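Local coordinates for Lv-ranaspumin (Lv-RSN-1) (Leptodactylus vastus, PDB 4K82), which is a surfactant protein of the frog's foam nest and probably lowers surface tension so that the foam can form and persist, at residues S26-V31 with D133-L138; L33-C38 with N111-V116; E56-T61 with D91-L96; E107-A112 with K211-S216. All blocks are in the same frame, centred on the assembly; numbering follows the deposited sequence. Where two conformers were deposited one is given.

Contact 1: residues S26-V31 with D133-L138; sequences SGDLLV and DLVKFL
Val135 meets the N-cap residue and first turn of helix 29-42 with its two methyls. CG2 of Val135 lies 3.9 Å from CG1 of Val31, while its other branch, CG1, comes 3.9 Å from OD2 of Asp28. The forked side chain therefore touches an apolar group with one prong and a carboxylate oxygen with the other. The two valines cross at a slant; with chi1 of Val31 at 166°, its CG1 is the branch that reaches Val135. With 7.6 Å between the CA atoms of Val31 and Val135, a single methyl from each side is enough to bring the side chains into contact.

In the next shell, OD2 of Asp28 forms a salt bridge with Lys139 NZ. Lys139 is one helical turn beyond Val135, so the same helix supplies an apolar and a charged partner to neighbouring positions. Asp28 occupies the N-cap site ahead of helix 29-42, although its side chain makes no capping bond; its negative charge would still be expected to suit a helix N-terminus. Further out, Leu138 also touches Leu206, Asn209 and Val210 of helix 196-212. The whole contact buries just 137 Å², summed over both sides. It is a light docking of a helix N-terminus against a helix about 100 residues later in the chain, within this mainly alpha-helical fold.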
loop_
_atom_site.group_PDB
_atom_site.type_symbol
_atom_site.label_atom_id
_atom_site.label_comp_id
_atom_site.label_asym_id
_atom_site.label_seq_id
_atom_site.Cartn_x
_atom_site.Cartn_y
_atom_site.Cartn_z
ATOM N N SER A 26 -4.195 7.958 15.716
ATOM C CA SER A 26 -4.770 8.321 14.423
ATOM C C SER A 26 -3.659 8.474 13.396
ATOM O O SER A 26 -2.842 9.395 13.480
ATOM C CB SER A 26 -5.570 9.625 14.520
ATOM O OG SER A 26 -6.754 9.454 15.279
ATOM N N GLY A 27 -3.628 7.566 12.427
ATOM C CA GLY A 27 -2.604 7.592 11.403
ATOM C C GLY A 27 -2.701 6.410 10.459
ATOM O O GLY A 27 -3.665 5.640 10.487
ATOM N N ASP A 28 -1.685 6.261 9.621
ATOM C CA ASP A 28 -1.748 5.287 8.538
ATOM C C ASP A 28 -0.845 4.095 8.774
ATOM O O ASP A 28 -0.631 3.319 7.860
ATOM C CB ASP A 28 -1.344 5.953 7.228
ATOM C CG ASP A 28 -2.310 7.031 6.820
ATOM O OD1 ASP A 28 -3.486 6.923 7.220
ATOM O OD2 ASP A 28 -1.898 7.980 6.123
ATOM N N LEU A 29 -0.312 3.970 9.986
ATOM C CA LEU A 29 0.756 3.010 10.247
ATOM C C LEU A 29 0.413 1.583 9.841
ATOM O O LEU A 29 1.211 0.942 9.168
ATOM C CB LEU A 29 1.188 3.050 11.708
ATOM C CG LEU A 29 2.383 2.164 12.049
ATOM C CD1 LEU A 29 3.592 2.536 11.195
ATOM C CD2 LEU A 29 2.718 2.272 13.529
ATOM N N LEU A 30 -0.751 1.082 10.250
ATOM C CA LEU A 30 -1.103 -0.309 9.943
ATOM C C LEU A 30 -1.127 -0.545 8.432
ATOM O O LEU A 30 -0.568 -1.528 7.930
ATOM C CB LEU A 30 -2.448 -0.701 10.559
ATOM C CG LEU A 30 -2.853 -2.144 10.219
ATOM C CD1 LEU A 30 -1.825 -3.140 10.745
ATOM C CD2 LEU A 30 -4.254 -2.484 10.732
ATOM N N VAL A 31 -1.773 0.358 7.706
ATOM C CA VAL A 31 -1.836 0.266 6.250
ATOM C C VAL A 31 -0.443 0.295 5.626
ATOM O O VAL A 31 -0.122 -0.529 4.763
ATOM C CB VAL A 31 -2.710 1.398 5.666
ATOM C CG1 VAL A 31 -2.510 1.522 4.158
ATOM C CG2 VAL A 31 -4.183 1.160 6.015
ATOM N N ASP A 133 4.355 5.861 -2.337
ATOM C CA ASP A 133 3.264 6.480 -3.091
ATOM C C ASP A 133 1.921 5.737 -3.030
ATOM O O ASP A 133 0.894 6.294 -3.415
ATOM C CB ASP A 133 3.668 6.681 -4.556
ATOM C CG ASP A 133 4.598 7.864 -4.753
ATOM O OD1 ASP A 133 5.041 8.447 -3.742
ATOM O OD2 ASP A 133 4.891 8.205 -5.918
ATOM N N LEU A 134 1.914 4.491 -2.561
ATOM C CA LEU A 134 0.675 3.706 -2.614
ATOM C C LEU A 134 -0.420 4.260 -1.696
ATOM O O LEU A 134 -1.574 4.405 -2.110
ATOM C CB LEU A 134 0.933 2.216 -2.326
ATOM C CG LEU A 134 -0.290 1.301 -2.518
ATOM C CD1 LEU A 134 -0.971 1.559 -3.853
ATOM C CD2 LEU A 134 0.114 -0.171 -2.417
ATOM N N VAL A 135 -0.061 4.575 -0.458
ATOM C CA VAL A 135 -1.025 5.135 0.482
ATOM C C VAL A 135 -1.582 6.461 -0.046
ATOM O O VAL A 135 -2.775 6.734 0.100
ATOM C CB VAL A 135 -0.425 5.301 1.894
ATOM C CG1 VAL A 135 -1.449 5.903 2.846
ATOM C CG2 VAL A 135 0.056 3.956 2.416
ATOM N N LYS A 136 -0.721 7.255 -0.683
ATOM C CA LYS A 136 -1.117 8.517 -1.329
ATOM C C LYS A 136 -2.189 8.289 -2.395
ATOM O O LYS A 136 -3.131 9.076 -2.550
ATOM C CB LYS A 136 0.091 9.146 -2.025
ATOM C CG LYS A 136 0.841 10.199 -1.235
ATOM C CD LYS A 136 1.815 10.966 -2.137
ATOM C CE LYS A 136 1.097 11.745 -3.245
ATOM N NZ LYS A 136 0.894 10.962 -4.505
ATOM N N PHE A 137 -2.009 7.216 -3.154
ATOM C CA PHE A 137 -2.933 6.831 -4.211
ATOM C C PHE A 137 -4.295 6.470 -3.620
ATOM O O PHE A 137 -5.351 6.878 -4.137
ATOM C CB PHE A 137 -2.307 5.656 -4.972
ATOM C CG PHE A 137 -3.181 5.061 -6.049
ATOM C CD1 PHE A 137 -3.643 5.824 -7.107
ATOM C CD2 PHE A 137 -3.479 3.710 -6.029
ATOM C CE1 PHE A 137 -4.423 5.260 -8.104
ATOM C CE2 PHE A 137 -4.248 3.135 -7.028
ATOM C CZ PHE A 137 -4.726 3.911 -8.065
ATOM N N LEU A 138 -4.276 5.722 -2.524
ATOM C CA LEU A 138 -5.517 5.327 -1.880
ATOM C C LEU A 138 -6.241 6.547 -1.321
ATOM O O LEU A 138 -7.462 6.640 -1.424
ATOM C CB LEU A 138 -5.269 4.292 -0.783
ATOM C CG LEU A 138 -4.586 3.004 -1.226
ATOM C CD1 LEU A 138 -4.329 2.141 -0.003
ATOM C CD2 LEU A 138 -5.460 2.269 -2.234
#

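Contact 2: residues L33-C38 with N111-V116; sequences LAVIIC and NAVCDV
The ring of Phe110, one residue ahead of Asn111, is the flat group beside this contact, and Ala34 lies over one of its faces, with Ala34 CA 3.6 Å from Phe110 CE2. In the conformer given here, Cys38 SG sits off the same face, displaced toward the rim. The Tyr97 ring also meets Phe110, with the planes at about 25°.

Between segments 33-38 and 111-116, on helices 29-42 and 107-121, CG1 of Val113 touches Ala34 CB at 3.6 Å and Val35 CG2 at 3.7 Å. This methyl is thereby placed against two successive residues of the opposing helix, with the Val35 and Val113 side chains crossing at about a right angle. The axes of the short segments approach to 8.6 Å and cross at -49°, close packing that the small Ala34 permits.

The disulfide joins Cys38 SG to Cys114 SG at 2.0 Å, and its chi3 of -106° is left-handed. Both cysteines have two deposited conformers, so this torsion describes only one of them. The two sulfurs leave their helices differently: that of Cys38 lies beside its backbone N, that of Cys114 opposite it (chi1 -160°). Flanked by apolar packing, the bond is a covalent link that, while intact, should keep the two helices from separating at this point.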
loop_
_atom_site.group_PDB
_atom_site.type_symbol
_atom_site.label_atom_id
_atom_site.label_comp_id
_atom_site.label_asym_id
_atom_site.label_seq_id
_atom_site.Cartn_x
_atom_site.Cartn_y
_atom_site.Cartn_z
ATOM N N LEU A 33 2.462 -0.470 7.015
ATOM C CA LEU A 33 3.206 -1.670 7.363
ATOM C C LEU A 33 2.742 -2.840 6.520
ATOM O O LEU A 33 3.561 -3.668 6.115
ATOM C CB LEU A 33 3.069 -2.019 8.852
ATOM C CG LEU A 33 3.739 -1.018 9.788
ATOM C CD1 LEU A 33 3.530 -1.456 11.236
ATOM C CD2 LEU A 33 5.226 -0.878 9.463
ATOM N N ALA A 34 1.435 -2.924 6.272
ATOM C CA ALA A 34 0.892 -4.017 5.469
ATOM C C ALA A 34 1.476 -3.955 4.060
ATOM O O ALA A 34 1.849 -4.974 3.489
ATOM C CB ALA A 34 -0.635 -3.955 5.429
ATOM N N VAL A 35 1.564 -2.755 3.501
ATOM C CA VAL A 35 2.160 -2.579 2.184
ATOM C C VAL A 35 3.604 -3.063 2.153
ATOM O O VAL A 35 3.989 -3.825 1.271
ATOM C CB VAL A 35 2.101 -1.111 1.741
ATOM C CG1 VAL A 35 2.906 -0.908 0.470
ATOM C CG2 VAL A 35 0.644 -0.670 1.563
ATOM N N ILE A 36 4.396 -2.637 3.131
ATOM C CA ILE A 36 5.795 -3.039 3.207
ATOM C C ILE A 36 5.961 -4.544 3.376
ATOM O O ILE A 36 6.709 -5.182 2.636
ATOM C CB ILE A 36 6.479 -2.308 4.352
ATOM C CG1 ILE A 36 6.510 -0.818 4.032
ATOM C CG2 ILE A 36 7.903 -2.838 4.561
ATOM C CD1 ILE A 36 6.874 0.044 5.235
ATOM N N ILE A 37 5.238 -5.106 4.337
ATOM C CA ILE A 37 5.309 -6.537 4.595
ATOM C C ILE A 37 4.880 -7.351 3.370
ATOM O O ILE A 37 5.548 -8.296 2.959
ATOM C CB ILE A 37 4.440 -6.913 5.811
ATOM C CG1 ILE A 37 5.123 -6.427 7.096
ATOM C CG2 ILE A 37 4.257 -8.417 5.890
ATOM C CD1 ILE A 37 4.163 -6.279 8.270
ATOM N N CYS A 38 3.783 -6.964 2.752
ATOM C CA CYS A 38 3.302 -7.756 1.639
ATOM C C CYS A 38 4.143 -7.553 0.380
ATOM O O CYS A 38 4.282 -8.466 -0.419
ATOM C CB CYS A 38 1.806 -7.522 1.427
ATOM S SG CYS A 38 0.887 -8.111 2.869
ATOM N N ASN A 111 -5.343 -7.702 5.524
ATOM C CA ASN A 111 -5.450 -8.603 4.384
ATOM C C ASN A 111 -5.951 -7.908 3.120
ATOM O O ASN A 111 -5.497 -8.218 2.016
ATOM C CB ASN A 111 -6.329 -9.811 4.726
ATOM C CG ASN A 111 -5.701 -10.702 5.781
ATOM O OD1 ASN A 111 -4.482 -10.696 5.961
ATOM N ND2 ASN A 111 -6.526 -11.473 6.487
ATOM N N ALA A 112 -6.863 -6.953 3.285
ATOM C CA ALA A 112 -7.382 -6.198 2.149
ATOM C C ALA A 112 -6.272 -5.362 1.525
ATOM O O ALA A 112 -6.156 -5.271 0.307
ATOM C CB ALA A 112 -8.544 -5.306 2.575
ATOM N N VAL A 113 -5.456 -4.740 2.374
ATOM C CA VAL A 113 -4.303 -3.974 1.893
ATOM C C VAL A 113 -3.276 -4.896 1.230
ATOM O O VAL A 113 -2.697 -4.566 0.191
ATOM C CB VAL A 113 -3.634 -3.196 3.042
ATOM C CG1 VAL A 113 -2.343 -2.553 2.568
ATOM C CG2 VAL A 113 -4.584 -2.132 3.596
ATOM N N CYS A 114 -3.076 -6.067 1.821
ATOM C CA CYS A 114 -2.129 -7.033 1.293
ATOM C C CYS A 114 -2.540 -7.492 -0.105
ATOM O O CYS A 114 -1.716 -7.554 -1.021
ATOM C CB CYS A 114 -2.052 -8.226 2.243
ATOM S SG CYS A 114 -0.580 -9.242 2.069
ATOM N N ASP A 115 -3.821 -7.802 -0.269
ATOM C CA ASP A 115 -4.336 -8.228 -1.571
ATOM C C ASP A 115 -4.163 -7.142 -2.641
ATOM O O ASP A 115 -3.747 -7.431 -3.768
ATOM C CB ASP A 115 -5.794 -8.683 -1.462
ATOM C CG ASP A 115 -5.942 -9.996 -0.693
ATOM O OD1 ASP A 115 -4.916 -10.670 -0.437
ATOM O OD2 ASP A 115 -7.088 -10.354 -0.344
ATOM N N VAL A 116 -4.454 -5.893 -2.279
ATOM C CA VAL A 116 -4.230 -4.777 -3.186
ATOM C C VAL A 116 -2.762 -4.629 -3.558
ATOM O O VAL A 116 -2.421 -4.420 -4.725
ATOM C CB VAL A 116 -4.754 -3.458 -2.586
ATOM C CG1 VAL A 116 -4.139 -2.260 -3.301
ATOM C CG2 VAL A 116 -6.273 -3.422 -2.656
#

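Contact 3: residues E56-T61 with D91-L96; sequences ELLERT and DIIQGL
Leu58 reaches from helix 48-64 to three residues of helix 89-102, a helix-helix packing in this mainly alpha-helical fold made by the tips of long aliphatic chains. The axes of the short segments stay 12.5 Å apart and are inclined at 45°, and even the closest CA pair, Leu58 and Ile93, is 9.3 Å apart.

From CB the Leu58 chain runs outward with CG opposite the backbone N (chi1 -178°). CB and CG make no close contact with segment 91-96; they span the distance between the helices. At the end of the chain the methyls divide the work. CD1 meets Leu96 CD2 tip to tip at 3.8 Å, and also packs on Leu33 of helix 29-42. CD2 turns to Ile92 CG2, at 3.9 Å, with the side chains slanting past each other, and more loosely to Ile93 CD1 at 4.3 Å. Leu69 of helix 69-76 touches both Leu58 and Ile92, so helix 69-76 packs against both, and all four touching residues are buried.

Two polar interactions run along segment 56-61 itself. Arg60 NH2 makes a salt bridge with Glu56 OE1, and the carbonyl oxygen of Leu57 takes two donors: the Thr61 amide N from one face of its plane and Thr61 OG1, 2.8 Å away, from the opposite face, 39° out of that plane.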
loop_
_atom_site.group_PDB
_atom_site.type_symbol
_atom_site.label_atom_id
_atom_site.label_comp_id
_atom_site.label_asym_id
_atom_site.label_seq_id
_atom_site.Cartn_x
_atom_site.Cartn_y
_atom_site.Cartn_z
ATOM N N GLU A 56 14.623 0.644 4.192
ATOM C CA GLU A 56 14.668 2.084 4.437
ATOM C C GLU A 56 13.276 2.656 4.619
ATOM O O GLU A 56 13.056 3.482 5.493
ATOM C CB GLU A 56 15.394 2.816 3.315
ATOM C CG GLU A 56 16.888 2.521 3.276
ATOM C CD GLU A 56 17.669 3.568 2.511
ATOM O OE1 GLU A 56 17.216 4.733 2.477
ATOM O OE2 GLU A 56 18.732 3.225 1.946
ATOM N N LEU A 57 12.333 2.189 3.803
ATOM C CA LEU A 57 10.946 2.602 3.937
ATOM C C LEU A 57 10.331 2.182 5.275
ATOM O O LEU A 57 9.611 2.952 5.906
ATOM C CB LEU A 57 10.119 2.068 2.769
ATOM C CG LEU A 57 8.644 2.469 2.724
ATOM C CD1 LEU A 57 8.494 3.980 2.549
ATOM C CD2 LEU A 57 7.920 1.714 1.615
ATOM N N LEU A 58 10.619 0.959 5.709
ATOM C CA LEU A 58 10.164 0.510 7.021
ATOM C C LEU A 58 10.726 1.397 8.133
ATOM O O LEU A 58 10.003 1.807 9.035
ATOM C CB LEU A 58 10.607 -0.945 7.239
ATOM C CG LEU A 58 10.170 -1.618 8.543
ATOM C CD1 LEU A 58 8.654 -1.539 8.743
ATOM C CD2 LEU A 58 10.638 -3.066 8.534
ATOM N N GLU A 59 12.018 1.679 8.056
ATOM C CA GLU A 59 12.661 2.550 9.033
ATOM C C GLU A 59 11.980 3.910 9.061
ATOM O O GLU A 59 11.624 4.411 10.135
ATOM C CB GLU A 59 14.160 2.665 8.727
ATOM C CG GLU A 59 14.911 1.377 8.991
ATOM C CD GLU A 59 16.378 1.431 8.613
ATOM O OE1 GLU A 59 16.731 2.182 7.676
ATOM O OE2 GLU A 59 17.179 0.720 9.258
ATOM N N ARG A 60 11.774 4.495 7.885
ATOM C CA ARG A 60 11.162 5.822 7.805
ATOM C C ARG A 60 9.734 5.811 8.313
ATOM O O ARG A 60 9.305 6.717 9.018
ATOM C CB ARG A 60 11.189 6.354 6.370
ATOM C CG ARG A 60 12.572 6.731 5.867
ATOM C CD ARG A 60 12.484 7.419 4.513
ATOM N NE ARG A 60 11.973 6.515 3.489
ATOM C CZ ARG A 60 12.733 5.903 2.585
ATOM N NH1 ARG A 60 12.179 5.094 1.697
ATOM N NH2 ARG A 60 14.045 6.110 2.562
ATOM N N THR A 61 8.974 4.795 7.915
ATOM C CA THR A 61 7.589 4.679 8.331
ATOM C C THR A 61 7.475 4.599 9.853
ATOM O O THR A 61 6.628 5.255 10.447
ATOM C CB THR A 61 6.951 3.435 7.691
ATOM O OG1 THR A 61 6.941 3.601 6.271
ATOM C CG2 THR A 61 5.540 3.229 8.181
ATOM N N ASP A 91 13.859 -11.738 8.094
ATOM C CA ASP A 91 13.550 -12.076 9.472
ATOM C C ASP A 91 12.820 -10.950 10.181
ATOM O O ASP A 91 11.956 -11.215 11.012
ATOM C CB ASP A 91 14.807 -12.446 10.253
ATOM C CG ASP A 91 15.339 -13.811 9.878
ATOM O OD1 ASP A 91 14.605 -14.579 9.213
ATOM O OD2 ASP A 91 16.482 -14.119 10.265
ATOM N N ILE A 92 13.191 -9.702 9.879
ATOM C CA ILE A 92 12.492 -8.557 10.446
ATOM C C ILE A 92 11.042 -8.544 9.978
ATOM O O ILE A 92 10.118 -8.375 10.771
ATOM C CB ILE A 92 13.174 -7.222 10.079
ATOM C CG1 ILE A 92 14.533 -7.142 10.774
ATOM C CG2 ILE A 92 12.287 -6.060 10.466
ATOM C CD1 ILE A 92 15.379 -5.970 10.331
ATOM N N ILE A 93 10.851 -8.754 8.684
ATOM C CA ILE A 93 9.507 -8.727 8.118
ATOM C C ILE A 93 8.626 -9.827 8.716
ATOM O O ILE A 93 7.480 -9.571 9.099
ATOM C CB ILE A 93 9.555 -8.820 6.583
ATOM C CG1 ILE A 93 10.204 -7.569 5.980
ATOM C CG2 ILE A 93 8.140 -9.066 5.998
ATOM C CD1 ILE A 93 9.332 -6.309 6.009
ATOM N N GLN A 94 9.167 -11.038 8.828
ATOM C CA GLN A 94 8.381 -12.146 9.361
ATOM C C GLN A 94 8.101 -11.937 10.846
ATOM O O GLN A 94 6.979 -12.161 11.309
ATOM C CB GLN A 94 9.070 -13.492 9.108
ATOM C CG GLN A 94 9.112 -13.882 7.632
ATOM C CD GLN A 94 7.722 -13.961 6.990
ATOM O OE1 GLN A 94 7.341 -13.102 6.191
ATOM N NE2 GLN A 94 6.964 -15.000 7.338
ATOM N N GLY A 95 9.115 -11.479 11.579
ATOM C CA GLY A 95 8.952 -11.137 12.982
ATOM C C GLY A 95 7.918 -10.052 13.213
ATOM O O GLY A 95 7.068 -10.145 14.109
ATOM N N LEU A 96 7.977 -9.016 12.383
ATOM C CA LEU A 96 7.050 -7.910 12.489
ATOM C C LEU A 96 5.628 -8.387 12.213
ATOM O O LEU A 96 4.688 -8.031 12.930
ATOM C CB LEU A 96 7.450 -6.795 11.517
ATOM C CG LEU A 96 6.572 -5.557 11.583
ATOM C CD1 LEU A 96 6.561 -5.035 13.018
ATOM C CD2 LEU A 96 7.107 -4.515 10.623
#

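Contact 4: residues E107-A112 with K211-S216; sequences ETVFNA and KNINVS
Val109 holds CG1 opposite its backbone N (chi1 167°), which leaves CG2 on the neighbouring branch, and the two methyls are shared between Ile213 and Asn212. Asn212 likewise extends its side chain opposite its backbone N (chi1 -169°), bringing the amide group toward helix 107-121, where ND2 makes the contacts. In Ile213 the shorter branch, CG2, is the one that meets the valine.

The resulting contacts are all of van der Waals length. CG1 of Val109 is 4.1 Å from Ile213 CG2, with the two side chains at about a right angle. ND2 of Asn212 lies 3.9 Å from Val109 CG2 and 4.0 Å from Thr108 CG2, so the amide nitrogen rests against two methyls one residue apart. No hydrogen bond spans the segments. The nearest CA atoms, those of Val109 and Ile213, are 6.8 Å apart, and the contact buries 150 Å² in all.

Ile213 is also where the chain leaves helix 196-212 for the extended C-terminal tail. The tail is also bonded to helix 133-144: the carbonyl oxygens of Ile213, Val215 and Ser216 are hydrogen-bonded to Lys142 NZ, Tyr143 OH and Lys139 NZ. Val109 N is hydrogen-bonded to OD1 of Asp106, just before its helix. The chemistry implies a division of roles: helix 107-121 offers a hydrocarbon surface to the turn at the helix end, whereas directional polar bonds to the tail come from helix 133-144.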
loop_
_atom_site.group_PDB
_atom_site.type_symbol
_atom_site.label_atom_id
_atom_site.label_comp_id
_atom_site.label_asym_id
_atom_site.label_seq_id
_atom_site.Cartn_x
_atom_site.Cartn_y
_atom_site.Cartn_z
ATOM N N GLU A 107 -7.091 -7.622 11.060
ATOM C CA GLU A 107 -6.572 -8.406 9.947
ATOM C C GLU A 107 -7.435 -8.261 8.694
ATOM O O GLU A 107 -6.986 -8.540 7.588
ATOM C CB GLU A 107 -6.363 -9.876 10.336
ATOM C CG GLU A 107 -5.261 -10.075 11.379
ATOM C CD GLU A 107 -4.700 -11.491 11.405
ATOM O OE1 GLU A 107 -4.280 -11.994 10.339
ATOM O OE2 GLU A 107 -4.670 -12.097 12.499
ATOM N N THR A 108 -8.671 -7.811 8.865
ATOM C CA THR A 108 -9.506 -7.523 7.707
ATOM C C THR A 108 -8.894 -6.391 6.886
ATOM O O THR A 108 -8.826 -6.466 5.658
ATOM C CB THR A 108 -10.940 -7.158 8.112
ATOM O OG1 THR A 108 -11.523 -8.263 8.816
ATOM C CG2 THR A 108 -11.770 -6.848 6.876
ATOM N N VAL A 109 -8.446 -5.341 7.573
ATOM C CA VAL A 109 -7.775 -4.229 6.914
ATOM C C VAL A 109 -6.431 -4.699 6.378
ATOM O O VAL A 109 -6.103 -4.469 5.213
ATOM C CB VAL A 109 -7.573 -3.033 7.871
ATOM C CG1 VAL A 109 -6.609 -2.017 7.271
ATOM C CG2 VAL A 109 -8.908 -2.378 8.184
ATOM N N PHE A 110 -5.661 -5.380 7.224
ATOM C CA PHE A 110 -4.359 -5.885 6.807
ATOM C C PHE A 110 -4.438 -6.731 5.536
ATOM O O PHE A 110 -3.698 -6.503 4.582
ATOM C CB PHE A 110 -3.705 -6.703 7.924
ATOM C CG PHE A 110 -2.263 -7.036 7.656
ATOM C CD1 PHE A 110 -1.923 -8.120 6.863
ATOM C CD2 PHE A 110 -1.247 -6.252 8.184
ATOM C CE1 PHE A 110 -0.600 -8.423 6.599
ATOM C CE2 PHE A 110 0.084 -6.560 7.930
ATOM C CZ PHE A 110 0.405 -7.643 7.139
ATOM N N ASN A 111 -5.343 -7.702 5.524
ATOM C CA ASN A 111 -5.450 -8.603 4.384
ATOM C C ASN A 111 -5.951 -7.908 3.120
ATOM O O ASN A 111 -5.497 -8.218 2.016
ATOM C CB ASN A 111 -6.329 -9.811 4.726
ATOM C CG ASN A 111 -5.701 -10.702 5.781
ATOM O OD1 ASN A 111 -4.482 -10.696 5.961
ATOM N ND2 ASN A 111 -6.526 -11.473 6.487
ATOM N N ALA A 112 -6.863 -6.953 3.285
ATOM C CA ALA A 112 -7.382 -6.198 2.149
ATOM C C ALA A 112 -6.272 -5.362 1.525
ATOM O O ALA A 112 -6.156 -5.271 0.307
ATOM C CB ALA A 112 -8.544 -5.306 2.575
ATOM N N LYS A 211 -12.879 2.496 1.037
ATOM C CA LYS A 211 -14.062 2.716 1.865
ATOM C C LYS A 211 -13.899 2.016 3.216
ATOM O O LYS A 211 -14.429 2.467 4.230
ATOM C CB LYS A 211 -15.335 2.253 1.135
ATOM C CG LYS A 211 -15.655 3.093 -0.092
ATOM C CD LYS A 211 -16.906 2.597 -0.791
ATOM C CE LYS A 211 -16.869 2.925 -2.275
ATOM N NZ LYS A 211 -18.189 2.716 -2.937
ATOM N N ASN A 212 -13.145 0.921 3.228
ATOM C CA ASN A 212 -12.902 0.172 4.454
ATOM C C ASN A 212 -11.971 0.896 5.432
ATOM O O ASN A 212 -12.241 0.951 6.635
ATOM C CB ASN A 212 -12.353 -1.220 4.128
ATOM C CG ASN A 212 -12.334 -2.136 5.336
ATOM O OD1 ASN A 212 -13.085 -1.935 6.292
ATOM N ND2 ASN A 212 -11.479 -3.155 5.298
ATOM N N ILE A 213 -10.885 1.460 4.919
ATOM C CA ILE A 213 -9.886 2.088 5.784
ATOM C C ILE A 213 -10.274 3.516 6.175
ATOM O O ILE A 213 -10.982 4.205 5.442
ATOM C CB ILE A 213 -8.495 2.113 5.113
ATOM C CG1 ILE A 213 -8.451 3.148 3.984
ATOM C CG2 ILE A 213 -8.137 0.732 4.584
ATOM C CD1 ILE A 213 -7.180 3.103 3.161
ATOM N N ASN A 214 -9.831 3.954 7.348
ATOM C CA ASN A 214 -9.922 5.374 7.667
ATOM C C ASN A 214 -8.558 6.039 7.578
ATOM O O ASN A 214 -7.583 5.620 8.211
ATOM C CB ASN A 214 -10.617 5.660 9.007
ATOM C CG ASN A 214 -10.436 4.555 10.012
ATOM O OD1 ASN A 214 -9.329 4.308 10.492
ATOM N ND2 ASN A 214 -11.532 3.891 10.359
ATOM N N VAL A 215 -8.499 7.069 6.751
ATOM C CA VAL A 215 -7.244 7.715 6.423
ATOM C C VAL A 215 -7.548 9.167 6.084
ATOM O O VAL A 215 -8.596 9.473 5.515
ATOM C CB VAL A 215 -6.549 6.997 5.237
ATOM C CG1 VAL A 215 -7.414 7.031 4.002
ATOM C CG2 VAL A 215 -5.235 7.629 4.929
ATOM N N SER A 216 -6.644 10.062 6.461
ATOM C CA SER A 216 -6.841 11.484 6.216
ATOM C C SER A 216 -6.646 11.811 4.745
ATOM O O SER A 216 -6.024 11.048 4.006
ATOM C CB SER A 216 -5.867 12.306 7.064
ATOM O OG SER A 216 -6.094 12.089 8.443
#

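Contacts 2 and 3 are buried, whereas contacts 1 and 4 are partly buried and include polar groups. Contacts 1 and 2 both use helix 29-42, and contacts 2 and 4 both use helix 107-121, so these two helices tie three of the four together. Contact 2 alone is covalent; contact 3, nested inside it along the chain, is purely aliphatic across a wider helix spacing. Ile36 CD1 and Thr61 OG1, 3.7 Å apart, join those two contacts. Contacts 1 and 4 have centres about 9 Å apart and alternate along the sequence, so the tail after helix 196-212 lies close to the start of helix 29-42. Contacts 3 and 4 do not touch; their nearest atoms are about 7 Å apart.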